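Local coordinates for protein amidohydrolase (Pseudomonas aeruginosa, PDB 2I5G) that probably acts as a metal-dependent dipeptidase of the membrane dipeptidase (M19) family, built on a TIM barrel, at residues 96-99 with 104-107; 114-119 with 146-151; 120-125 with 263-268; 126-129 with 133-136; 140-145 with 169-174. The protein carries 2 engineered substitutions. All coordinates share one frame; numbering follows the deposited sequence.

Contact 1. Residues 96-99 with 104-107; sequences HAFE and YVEV
Val105 presents one methyl squarely to the ring of Phe98. CG2 of Val105 sits 3.8 Å from the centroid of the Phe98 ring and only 7° off its normal, a CH-pi contact over the middle of one face. The same ring also meets helix backbone, with Phe98 CE1 3.6 Å from Val105 CA. Phe98 CG is anti to its own carbonyl carbon (chi1 -60°). This swings the ring across to the first turn of helix 103-110. Tyr104 lies differently. Tyr104 CB packs on Phe98 CD1 at 4.0 Å, and the tyrosine ring reaches back beside the turn. Phe98 O approaches that ring obliquely, 3.3 Å from Tyr104 CD1. At the edge of the tyrosine ring, near its plane, lies Glu99 OE2, 4.1 Å from Tyr104 CE1. The carboxylate is turned 56° against the ring, so the two do not stack. The other oxygen, Glu99 OE1, accepts a bond from Phe47 N, and the ring of Phe47 stacks on Tyr104. Phe98 also touches Ile144 of helix 139-151. The arrangement is a beta-alpha loop of the TIM barrel: it follows strand 86-92, makes a short 3-10 turn and packs on the helix it leads into.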
# COMPACT_ATOMS: atom_id res chain seq x y z
N HIS A 96 2.30 3.05 7.53
CA HIS A 96 3.25 2.48 6.58
C HIS A 96 4.49 1.88 7.23
O HIS A 96 5.11 0.96 6.67
CB HIS A 96 3.66 3.53 5.55
CG HIS A 96 4.51 2.99 4.45
ND1 HIS A 96 4.08 1.97 3.62
CD2 HIS A 96 5.77 3.30 4.05
CE1 HIS A 96 5.04 1.67 2.76
NE2 HIS A 96 6.08 2.46 3.00
N ALA A 97 4.84 2.38 8.41
CA ALA A 97 6.00 1.88 9.15
C ALA A 97 5.84 0.39 9.48
O ALA A 97 6.83 -0.32 9.67
CB ALA A 97 6.18 2.67 10.42
N PHE A 98 4.59 -0.07 9.57
CA PHE A 98 4.31 -1.47 9.85
C PHE A 98 4.54 -2.30 8.58
O PHE A 98 4.57 -3.53 8.64
CB PHE A 98 2.85 -1.69 10.25
CG PHE A 98 2.42 -0.96 11.48
CD1 PHE A 98 3.23 -0.92 12.61
CD2 PHE A 98 1.17 -0.35 11.53
CE1 PHE A 98 2.80 -0.30 13.77
CE2 PHE A 98 0.72 0.28 12.69
CZ PHE A 98 1.54 0.31 13.81
N GLU A 99 4.69 -1.62 7.45
CA GLU A 99 4.87 -2.30 6.18
C GLU A 99 3.75 -3.35 6.00
O GLU A 99 2.57 -3.00 6.08
CB GLU A 99 6.27 -2.94 6.11
CG GLU A 99 7.37 -1.88 5.97
CD GLU A 99 8.78 -2.45 5.79
OE1 GLU A 99 9.72 -1.64 5.62
OE2 GLU A 99 8.95 -3.69 5.82
N TYR A 104 4.69 -6.05 13.52
CA TYR A 104 5.39 -4.82 13.86
C TYR A 104 4.58 -3.92 14.77
O TYR A 104 5.13 -3.02 15.41
CB TYR A 104 5.77 -4.03 12.60
CG TYR A 104 6.83 -4.68 11.74
CD1 TYR A 104 7.19 -4.13 10.51
CD2 TYR A 104 7.47 -5.85 12.15
CE1 TYR A 104 8.15 -4.74 9.70
CE2 TYR A 104 8.43 -6.47 11.34
CZ TYR A 104 8.76 -5.91 10.13
OH TYR A 104 9.69 -6.53 9.33
N VAL A 105 3.27 -4.15 14.84
CA VAL A 105 2.45 -3.32 15.72
C VAL A 105 2.94 -3.53 17.15
O VAL A 105 3.11 -2.58 17.90
CB VAL A 105 0.95 -3.68 15.63
CG1 VAL A 105 0.17 -2.89 16.68
CG2 VAL A 105 0.42 -3.36 14.23
N GLU A 106 3.18 -4.78 17.53
CA GLU A 106 3.65 -5.08 18.87
C GLU A 106 5.11 -4.65 19.07
O GLU A 106 5.51 -4.28 20.18
CB GLU A 106 3.50 -6.57 19.15
CG GLU A 106 4.07 -7.04 20.47
CD GLU A 106 3.72 -8.48 20.75
OE1 GLU A 106 3.98 -9.34 19.88
OE2 GLU A 106 3.18 -8.76 21.85
N VAL A 107 5.90 -4.71 18.00
CA VAL A 107 7.32 -4.34 18.05
C VAL A 107 7.49 -2.87 18.38
O VAL A 107 8.28 -2.50 19.25
CB VAL A 107 8.03 -4.60 16.70
CG1 VAL A 107 9.47 -4.10 16.77
CG2 VAL A 107 8.01 -6.09 16.37

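Contact 2. Residues 114-119 with 146-151; sequences GIVQMC and AEMNRV
Met148 and Met118, both present as selenomethionine, meet selenium to selenium, with Met148 SE 3.9 Å from Met118 SE. Their side chains slide past each other in opposite directions. Met148 leaves its helix with CG anti to the carbonyl carbon (chi1 -73°), runs straight through chi2 and bends only at chi3. That last bend turns the methyl to the strand, and Met148 CE comes 3.5 Å from Val116 CB. Val116 turns its CB to the helix, so the branch carbon itself receives this methyl. Met118 has a more folded chain. It is bent at both chi2 and chi3, and chi1 (-118°) lies away from the staggered values. Folded in this way, it brings its selenium to the helix although it stands beyond the end of the strand. The contact lies within the beta-alpha-beta unit of strand 113-117, helix 139-151 and strand 154-156, where the helix covers the outside of the barrel sheet. All three contacting residues are buried and apolar. Cys155 of strand 154-156 touches both selenomethionines, and Val105 of helix 103-110 packs on Met148. Ile153, just before strand 154-156, touches both Val116 and Met148.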
# COMPACT_ATOMS: atom_id res chain seq x y z
N GLY A 114 3.01 4.98 21.00
CA GLY A 114 1.68 4.87 21.58
C GLY A 114 0.52 5.39 20.75
O GLY A 114 -0.64 5.19 21.11
N ILE A 115 0.82 6.07 19.65
CA ILE A 115 -0.23 6.60 18.79
C ILE A 115 0.19 6.44 17.34
O ILE A 115 1.31 6.76 16.96
CB ILE A 115 -0.50 8.10 19.09
CG1 ILE A 115 -0.84 8.29 20.57
CG2 ILE A 115 -1.67 8.60 18.24
CD1 ILE A 115 -1.22 9.70 20.96
N VAL A 116 -0.72 5.93 16.51
CA VAL A 116 -0.40 5.74 15.11
C VAL A 116 -1.53 6.18 14.21
O VAL A 116 -2.67 5.76 14.37
CB VAL A 116 -0.09 4.26 14.82
CG1 VAL A 116 0.19 4.07 13.34
CG2 VAL A 116 1.11 3.82 15.63
N GLN A 117 -1.20 7.05 13.25
CA GLN A 117 -2.18 7.53 12.29
C GLN A 117 -2.30 6.41 11.26
O GLN A 117 -1.29 5.82 10.86
CB GLN A 117 -1.69 8.82 11.63
CG GLN A 117 -2.75 9.53 10.83
CD GLN A 117 -2.33 10.93 10.40
OE1 GLN A 117 -3.11 11.87 10.48
NE2 GLN A 117 -1.09 11.06 9.93
N MSE A 118 -3.53 6.12 10.84
CA MSE A 118 -3.76 5.05 9.87
C MSE A 118 -3.14 5.29 8.51
O MSE A 118 -2.51 4.40 7.94
CB MSE A 118 -5.26 4.81 9.71
CG MSE A 118 -5.71 3.42 10.11
SE MSE A 118 -4.98 2.89 11.81
CE MSE A 118 -5.60 4.39 12.83
N CYS A 119 -3.30 6.50 7.98
CA CYS A 119 -2.76 6.81 6.67
C CYS A 119 -2.23 8.23 6.65
O CYS A 119 -2.43 8.98 7.61
CB CYS A 119 -3.85 6.67 5.61
SG CYS A 119 -4.76 5.10 5.65
N ALA A 146 -7.30 -4.23 14.58
CA ALA A 146 -7.47 -5.25 15.60
C ALA A 146 -6.23 -5.40 16.48
O ALA A 146 -6.32 -5.28 17.70
CB ALA A 146 -7.81 -6.58 14.94
N GLU A 147 -5.07 -5.67 15.87
CA GLU A 147 -3.84 -5.83 16.64
C GLU A 147 -3.52 -4.58 17.46
O GLU A 147 -3.05 -4.68 18.59
CB GLU A 147 -2.65 -6.16 15.73
CG GLU A 147 -1.33 -6.35 16.50
CD GLU A 147 -1.30 -7.63 17.35
OE1 GLU A 147 -2.37 -8.05 17.84
OE2 GLU A 147 -0.21 -8.22 17.53
N MSE A 148 -3.76 -3.40 16.89
CA MSE A 148 -3.51 -2.15 17.60
C MSE A 148 -4.38 -2.07 18.86
O MSE A 148 -3.95 -1.53 19.88
CB MSE A 148 -3.78 -0.95 16.69
CG MSE A 148 -2.73 -0.73 15.62
SE MSE A 148 -3.09 0.75 14.40
CE MSE A 148 -2.85 2.20 15.66
N ASN A 149 -5.60 -2.59 18.78
CA ASN A 149 -6.50 -2.58 19.93
C ASN A 149 -5.99 -3.53 20.99
O ASN A 149 -6.08 -3.26 22.19
CB ASN A 149 -7.92 -3.02 19.53
CG ASN A 149 -8.63 -1.99 18.68
OD1 ASN A 149 -8.27 -0.82 18.67
ND2 ASN A 149 -9.66 -2.43 17.96
N ARG A 150 -5.44 -4.66 20.54
CA ARG A 150 -4.92 -5.68 21.44
C ARG A 150 -3.62 -5.26 22.12
O ARG A 150 -3.43 -5.47 23.32
CB ARG A 150 -4.70 -6.97 20.66
CG ARG A 150 -4.45 -8.19 21.50
CD ARG A 150 -4.14 -9.39 20.61
NE ARG A 150 -2.81 -9.26 20.01
CZ ARG A 150 -1.67 -9.39 20.69
NH1 ARG A 150 -1.70 -9.66 21.99
NH2 ARG A 150 -0.51 -9.25 20.07
N VAL A 151 -2.73 -4.66 21.34
CA VAL A 151 -1.43 -4.21 21.82
C VAL A 151 -1.48 -2.91 22.62
O VAL A 151 -0.65 -2.68 23.50
CB VAL A 151 -0.43 -4.06 20.63
CG1 VAL A 151 0.86 -3.42 21.09
CG2 VAL A 151 -0.15 -5.43 20.02

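Contact 3. Residues 120-125 with 263-268; sequences YNTQNL and THDKGY
Thr122 makes the direct polar link from loop 120-125 to Asp265. Just before it, Asn121 lays its OD1 over the ring of Tyr120, 3.9 Å above the plane. At Thr122 the hydroxyl is tucked between the backbone N and the carbonyl carbon (chi1 47°). From there OG1 of Thr122 donates to OD1 of Asp265; the modelled 2.5 Å is very short and its exact value is doubtful. A water donates to the same hydroxyl, 2.9 Å from Thr122 OG1. That water also donates to the next residue, 2.8 Å from Gln123 O, and weakly accepts from Lys266 NZ. The lysine turns back on its neighbour: Lys266 NZ makes a salt bridge of 3.2 Å with Asp265 OD2, on the syn side and 19° out of the carboxylate plane. Arg270 forms a second salt bridge to that oxygen. One carboxylate therefore joins a threonine and two cations. Further along, Gln123 NE2 donates to Asn124 O of the second subunit, and Lys266 makes a cation-pi contact with Phe140 of that subunit. The arrangement is a meeting of the loop that leaves TIM-barrel strand 113-117 with the loop that follows helix 256-263, at the interface with the second subunit.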
# COMPACT_ATOMS: atom_id res chain seq x y z
N TYR A 120 -1.58 8.60 5.55
CA TYR A 120 -1.04 9.94 5.41
C TYR A 120 -1.28 10.50 4.01
O TYR A 120 -0.49 10.26 3.09
CB TYR A 120 0.45 9.97 5.71
CG TYR A 120 0.97 11.39 5.89
CD1 TYR A 120 0.71 12.09 7.07
CD2 TYR A 120 1.64 12.04 4.86
CE1 TYR A 120 1.10 13.42 7.22
CE2 TYR A 120 2.03 13.37 5.00
CZ TYR A 120 1.76 14.06 6.18
OH TYR A 120 2.14 15.38 6.32
N ASN A 121 -2.37 11.24 3.85
CA ASN A 121 -2.73 11.88 2.58
C ASN A 121 -3.12 10.99 1.41
O ASN A 121 -4.13 11.25 0.75
CB ASN A 121 -1.60 12.81 2.13
CG ASN A 121 -1.18 13.79 3.20
OD1 ASN A 121 -1.85 13.93 4.23
ND2 ASN A 121 -0.07 14.49 2.96
N THR A 122 -2.33 9.96 1.14
CA THR A 122 -2.60 9.07 0.02
C THR A 122 -2.84 7.61 0.40
O THR A 122 -2.82 7.25 1.58
CB THR A 122 -1.45 9.13 -0.99
OG1 THR A 122 -0.20 9.02 -0.29
CG2 THR A 122 -1.48 10.44 -1.76
N GLN A 123 -3.06 6.76 -0.59
CA GLN A 123 -3.33 5.35 -0.34
C GLN A 123 -2.20 4.59 0.36
O GLN A 123 -1.03 4.70 0.00
CB GLN A 123 -3.71 4.64 -1.64
CG GLN A 123 -4.14 3.19 -1.46
CD GLN A 123 -4.84 2.64 -2.69
OE1 GLN A 123 -5.93 3.10 -3.05
NE2 GLN A 123 -4.23 1.65 -3.34
N ASN A 124 -2.60 3.80 1.35
CA ASN A 124 -1.72 2.98 2.19
C ASN A 124 -1.97 1.52 1.85
O ASN A 124 -2.53 1.20 0.80
CB ASN A 124 -2.11 3.19 3.65
CG ASN A 124 -0.94 3.57 4.52
OD1 ASN A 124 -1.10 3.87 5.70
ND2 ASN A 124 0.25 3.55 3.93
N LEU A 125 -1.53 0.63 2.73
CA LEU A 125 -1.80 -0.79 2.56
C LEU A 125 -3.05 -1.03 3.40
O LEU A 125 -3.76 -2.01 3.21
CB LEU A 125 -0.67 -1.69 3.10
CG LEU A 125 0.64 -1.86 2.33
CD1 LEU A 125 1.50 -2.87 3.06
CD2 LEU A 125 0.37 -2.32 0.92
N THR A 263 4.55 17.84 1.39
CA THR A 263 3.57 18.09 0.33
C THR A 263 3.62 17.27 -0.95
O THR A 263 2.73 17.39 -1.81
CB THR A 263 3.57 19.58 -0.04
OG1 THR A 263 4.91 20.01 -0.30
CG2 THR A 263 2.98 20.40 1.10
N HIS A 264 4.65 16.43 -1.11
CA HIS A 264 4.74 15.59 -2.29
C HIS A 264 4.51 14.15 -1.86
O HIS A 264 5.03 13.72 -0.83
CB HIS A 264 6.11 15.72 -2.96
CG HIS A 264 6.34 17.05 -3.62
ND1 HIS A 264 6.58 18.20 -2.91
CD2 HIS A 264 6.36 17.40 -4.93
CE1 HIS A 264 6.74 19.21 -3.75
NE2 HIS A 264 6.61 18.75 -4.98
N ASP A 265 3.72 13.40 -2.63
CA ASP A 265 3.44 12.00 -2.29
C ASP A 265 4.73 11.22 -2.06
O ASP A 265 5.67 11.31 -2.85
CB ASP A 265 2.61 11.34 -3.40
CG ASP A 265 2.13 9.94 -3.01
OD1 ASP A 265 1.45 9.82 -1.98
OD2 ASP A 265 2.42 8.97 -3.75
N LYS A 266 4.77 10.45 -0.97
CA LYS A 266 5.95 9.65 -0.63
C LYS A 266 7.11 10.55 -0.22
O LYS A 266 8.22 10.08 0.01
CB LYS A 266 6.38 8.78 -1.82
CG LYS A 266 5.75 7.39 -1.88
CD LYS A 266 4.25 7.45 -1.95
CE LYS A 266 3.66 6.07 -2.00
NZ LYS A 266 2.22 6.16 -2.30
N GLY A 267 6.83 11.84 -0.13
CA GLY A 267 7.87 12.78 0.25
C GLY A 267 8.72 13.25 -0.92
O GLY A 267 9.64 14.04 -0.73
N TYR A 268 8.41 12.77 -2.13
CA TYR A 268 9.19 13.16 -3.31
C TYR A 268 8.43 13.14 -4.63
O TYR A 268 8.87 13.75 -5.60
CB TYR A 268 10.41 12.24 -3.44
CG TYR A 268 10.09 10.90 -4.07
CD1 TYR A 268 9.95 10.77 -5.45
CD2 TYR A 268 9.85 9.77 -3.28
CE1 TYR A 268 9.56 9.57 -6.03
CE2 TYR A 268 9.46 8.56 -3.85
CZ TYR A 268 9.32 8.47 -5.23
OH TYR A 268 8.93 7.27 -5.81
O HOH W 1 0.90 6.56 0.69

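Contact 4. Residues 126-129 with 133-136; sequences VGTG and RDGG
The carboxylate of Asp134 lies against Thr128, whose methyl CG2 is modelled to one side of its plane, too close to be relied on. Gly136 N comes to OD2, displaced slightly to the other side of the plane. Gly136 N donates to Asp134 OD2 at 2.7 Å with an N-H...O angle of 150°, which makes an Asx turn, although the place of OD2 is less sure. The second oxygen, OD1, accepts from Thr164 N near the start of helix 162-171. Thr128 splits its two branches between neighbours. Its hydroxyl is opposite the backbone N (chi1 168°) and gives a weak bond of 3.4 Å from Thr128 OG1 to Arg133 O, while CG2 turns to the backbone of Gly135. Both segments belong to the long loop between strand 113-117 and helix 139-151 of the barrel. The touching parts run 149° apart, roughly antiparallel, and no backbone hydrogen bond joins them. Gly127 CA lies 3.7 Å from Gly136 O. Gly136 takes a positive phi, which glycine adopts readily. The Arg133 guanidinium turns outward: it bonds Gly135 O of the second subunit and makes a salt bridge with Glu167 of that subunit.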
# COMPACT_ATOMS: atom_id res chain seq x y z
N VAL A 126 -3.33 -0.10 4.33
CA VAL A 126 -4.49 -0.24 5.21
C VAL A 126 -5.71 0.60 4.83
O VAL A 126 -6.85 0.17 5.01
CB VAL A 126 -4.10 0.07 6.68
CG1 VAL A 126 -2.84 -0.69 7.05
CG2 VAL A 126 -3.90 1.56 6.88
N GLY A 127 -5.48 1.79 4.31
CA GLY A 127 -6.59 2.64 3.91
C GLY A 127 -6.09 3.69 2.94
O GLY A 127 -5.08 3.48 2.26
N THR A 128 -6.78 4.82 2.86
CA THR A 128 -6.35 5.88 1.96
C THR A 128 -6.51 7.26 2.62
O THR A 128 -7.47 7.51 3.36
CB THR A 128 -7.13 5.79 0.61
OG1 THR A 128 -6.93 6.98 -0.16
CG2 THR A 128 -8.59 5.58 0.87
N GLY A 129 -5.55 8.14 2.35
CA GLY A 129 -5.53 9.48 2.92
C GLY A 129 -6.62 10.44 2.49
O GLY A 129 -7.53 10.08 1.74
N ARG A 133 -9.03 10.06 -3.94
CA ARG A 133 -10.22 9.22 -3.92
C ARG A 133 -10.01 8.20 -2.80
O ARG A 133 -9.02 7.47 -2.80
CB ARG A 133 -10.36 8.52 -5.27
CG ARG A 133 -11.60 7.65 -5.43
CD ARG A 133 -11.32 6.49 -6.38
NE ARG A 133 -10.84 6.93 -7.70
CZ ARG A 133 -10.18 6.16 -8.55
NH1 ARG A 133 -9.89 4.90 -8.25
NH2 ARG A 133 -9.78 6.65 -9.72
N ASP A 134 -10.93 8.15 -1.85
CA ASP A 134 -10.82 7.26 -0.70
C ASP A 134 -11.50 5.91 -0.94
O ASP A 134 -12.72 5.84 -1.06
CB ASP A 134 -11.42 7.97 0.53
CG ASP A 134 -11.27 7.17 1.82
OD1 ASP A 134 -11.34 7.79 2.91
OD2 ASP A 134 -11.09 5.94 1.76
N GLY A 135 -10.71 4.85 -0.98
CA GLY A 135 -11.25 3.52 -1.22
C GLY A 135 -11.82 2.78 -0.02
O GLY A 135 -12.41 1.71 -0.17
N GLY A 136 -11.64 3.33 1.17
CA GLY A 136 -12.14 2.69 2.37
C GLY A 136 -11.07 1.88 3.06
O GLY A 136 -9.95 1.77 2.55

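Contact 5. Residues 140-145 with 169-174; sequences FGREIV and ILESKK
Glu171, the last residue of helix 162-171, meets helix 139-151 with two parts of its side chain. Glu171 CG rests on a methyl, 3.7 Å from Val145 CG1. Beyond CG the chain bends at chi2 (76°) and carries the carboxylate to Arg142. OE1 of Glu171 lies over one face of the Arg142 guanidinium, and the two planes stand 84° apart. The pair counts as a salt bridge, with Arg142 NH2 modelled 2.5 Å from Glu171 OE1, but OE1 is crowded in the model and its place is less sure. Arg142 is bent at chi3, which folds its flat end back toward the glutamate. At Ser172 the chain leaves helical geometry. Here Val145 CG1 packs on the backbone, 3.9 Å from Ser172 CA, and on the side chain, 4.0 Å from Ser172 CB. The serine hydroxyl points elsewhere: Ser172 OG donates to Lys174 O at 2.7 Å. The serine oxygen is tilted 25° from the plane of the Lys174 carbonyl, and the bond ties the turn after the helix to itself. The chemistry is mixed: apolar packing at Val145 lies beside an ion pair that, as modelled, is consistent with charge attraction, while no directed hydrogen bond is established.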
# COMPACT_ATOMS: atom_id res chain seq x y z
N PHE A 140 -6.48 -5.86 5.02
CA PHE A 140 -5.27 -5.84 5.84
C PHE A 140 -5.41 -4.77 6.93
O PHE A 140 -4.94 -4.95 8.06
CB PHE A 140 -4.06 -5.54 4.96
CG PHE A 140 -2.75 -5.64 5.68
CD1 PHE A 140 -2.30 -6.86 6.17
CD2 PHE A 140 -1.95 -4.51 5.86
CE1 PHE A 140 -1.07 -6.96 6.83
CE2 PHE A 140 -0.72 -4.60 6.52
CZ PHE A 140 -0.28 -5.83 7.00
N GLY A 141 -6.06 -3.66 6.58
CA GLY A 141 -6.26 -2.59 7.54
C GLY A 141 -7.09 -3.01 8.75
O GLY A 141 -6.86 -2.53 9.86
N ARG A 142 -8.06 -3.89 8.54
CA ARG A 142 -8.90 -4.33 9.65
C ARG A 142 -8.10 -5.21 10.59
O ARG A 142 -8.39 -5.30 11.78
CB ARG A 142 -10.11 -5.11 9.13
CG ARG A 142 -10.95 -4.36 8.11
CD ARG A 142 -12.16 -5.19 7.72
NE ARG A 142 -13.16 -5.20 8.78
CZ ARG A 142 -14.03 -4.21 8.99
NH1 ARG A 142 -14.02 -3.13 8.22
NH2 ARG A 142 -14.91 -4.30 9.98
N GLU A 143 -7.08 -5.88 10.06
CA GLU A 143 -6.24 -6.73 10.89
C GLU A 143 -5.31 -5.83 11.68
O GLU A 143 -4.99 -6.11 12.84
CB GLU A 143 -5.43 -7.71 10.03
CG GLU A 143 -6.28 -8.65 9.20
CD GLU A 143 -5.50 -9.85 8.67
OE1 GLU A 143 -5.13 -10.72 9.48
OE2 GLU A 143 -5.27 -9.91 7.44
N ILE A 144 -4.87 -4.74 11.06
CA ILE A 144 -4.00 -3.81 11.75
C ILE A 144 -4.74 -3.11 12.88
O ILE A 144 -4.20 -2.94 13.96
CB ILE A 144 -3.40 -2.76 10.78
CG1 ILE A 144 -2.41 -3.42 9.84
CG2 ILE A 144 -2.67 -1.68 11.57
CD1 ILE A 144 -1.17 -3.98 10.54
N VAL A 145 -5.98 -2.72 12.64
CA VAL A 145 -6.76 -2.05 13.68
C VAL A 145 -6.90 -2.99 14.87
O VAL A 145 -6.65 -2.60 16.01
CB VAL A 145 -8.17 -1.67 13.20
CG1 VAL A 145 -8.99 -1.12 14.37
CG2 VAL A 145 -8.08 -0.63 12.09
N ILE A 169 -13.52 4.00 12.81
CA ILE A 169 -14.25 4.35 14.03
C ILE A 169 -15.20 3.22 14.41
O ILE A 169 -15.38 2.91 15.60
CB ILE A 169 -15.07 5.64 13.85
CG1 ILE A 169 -14.14 6.82 13.52
CG2 ILE A 169 -15.87 5.92 15.13
CD1 ILE A 169 -14.86 8.10 13.20
N LEU A 170 -15.80 2.60 13.40
CA LEU A 170 -16.75 1.52 13.60
C LEU A 170 -16.09 0.18 13.92
O LEU A 170 -16.72 -0.70 14.50
CB LEU A 170 -17.60 1.37 12.33
CG LEU A 170 -19.06 1.85 12.29
CD1 LEU A 170 -19.31 2.99 13.26
CD2 LEU A 170 -19.37 2.27 10.86
N GLU A 171 -14.82 0.03 13.57
CA GLU A 171 -14.08 -1.21 13.78
C GLU A 171 -13.31 -1.31 15.10
O GLU A 171 -13.25 -2.38 15.70
CB GLU A 171 -13.13 -1.43 12.59
CG GLU A 171 -12.01 -2.46 12.79
CD GLU A 171 -12.49 -3.90 12.71
OE1 GLU A 171 -13.20 -4.25 11.74
OE2 GLU A 171 -12.14 -4.69 13.61
N SER A 172 -12.72 -0.21 15.55
CA SER A 172 -11.94 -0.25 16.79
C SER A 172 -12.84 -0.39 18.00
O SER A 172 -13.94 0.16 18.05
CB SER A 172 -11.10 1.01 16.95
OG SER A 172 -11.91 2.11 17.31
N LYS A 173 -12.35 -1.13 18.99
CA LYS A 173 -13.07 -1.37 20.23
C LYS A 173 -12.57 -0.42 21.30
O LYS A 173 -12.96 -0.49 22.47
CB LYS A 173 -12.88 -2.82 20.67
CG LYS A 173 -13.50 -3.81 19.70
CD LYS A 173 -13.10 -5.22 19.98
CE LYS A 173 -13.75 -6.14 18.97
NZ LYS A 173 -13.29 -7.54 19.11
N LYS A 174 -11.68 0.47 20.88
CA LYS A 174 -11.10 1.47 21.76
C LYS A 174 -11.21 2.80 21.04
O LYS A 174 -11.10 2.87 19.82
CB LYS A 174 -9.62 1.15 22.02
CG LYS A 174 -9.38 0.00 22.98
CD LYS A 174 -9.87 0.34 24.39
CE LYS A 174 -9.30 -0.66 25.39
NZ LYS A 174 -9.64 -0.33 26.81

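Overall arrangement
From the N terminus, contact 1 comes first. It closes a short loop between strand 86-92 and helix 103-110, before any other contact opens. Contact 2 then ties strand 113-117 to helix 139-151 and closes the long loop between them. Contact 4 is a small closure within that loop. Contact 3 starts in the same loop, crosses contact 2 and reaches on to 263-268, so it spans both contact 4 and contact 5. Contact 5 crosses contact 2 and joins helix 139-151 to the end of helix 162-171. Contacts 2 and 5 share helix 139-151, and their centres are about 8 Å apart. Contacts 3, 4 and 5 also touch the second subunit.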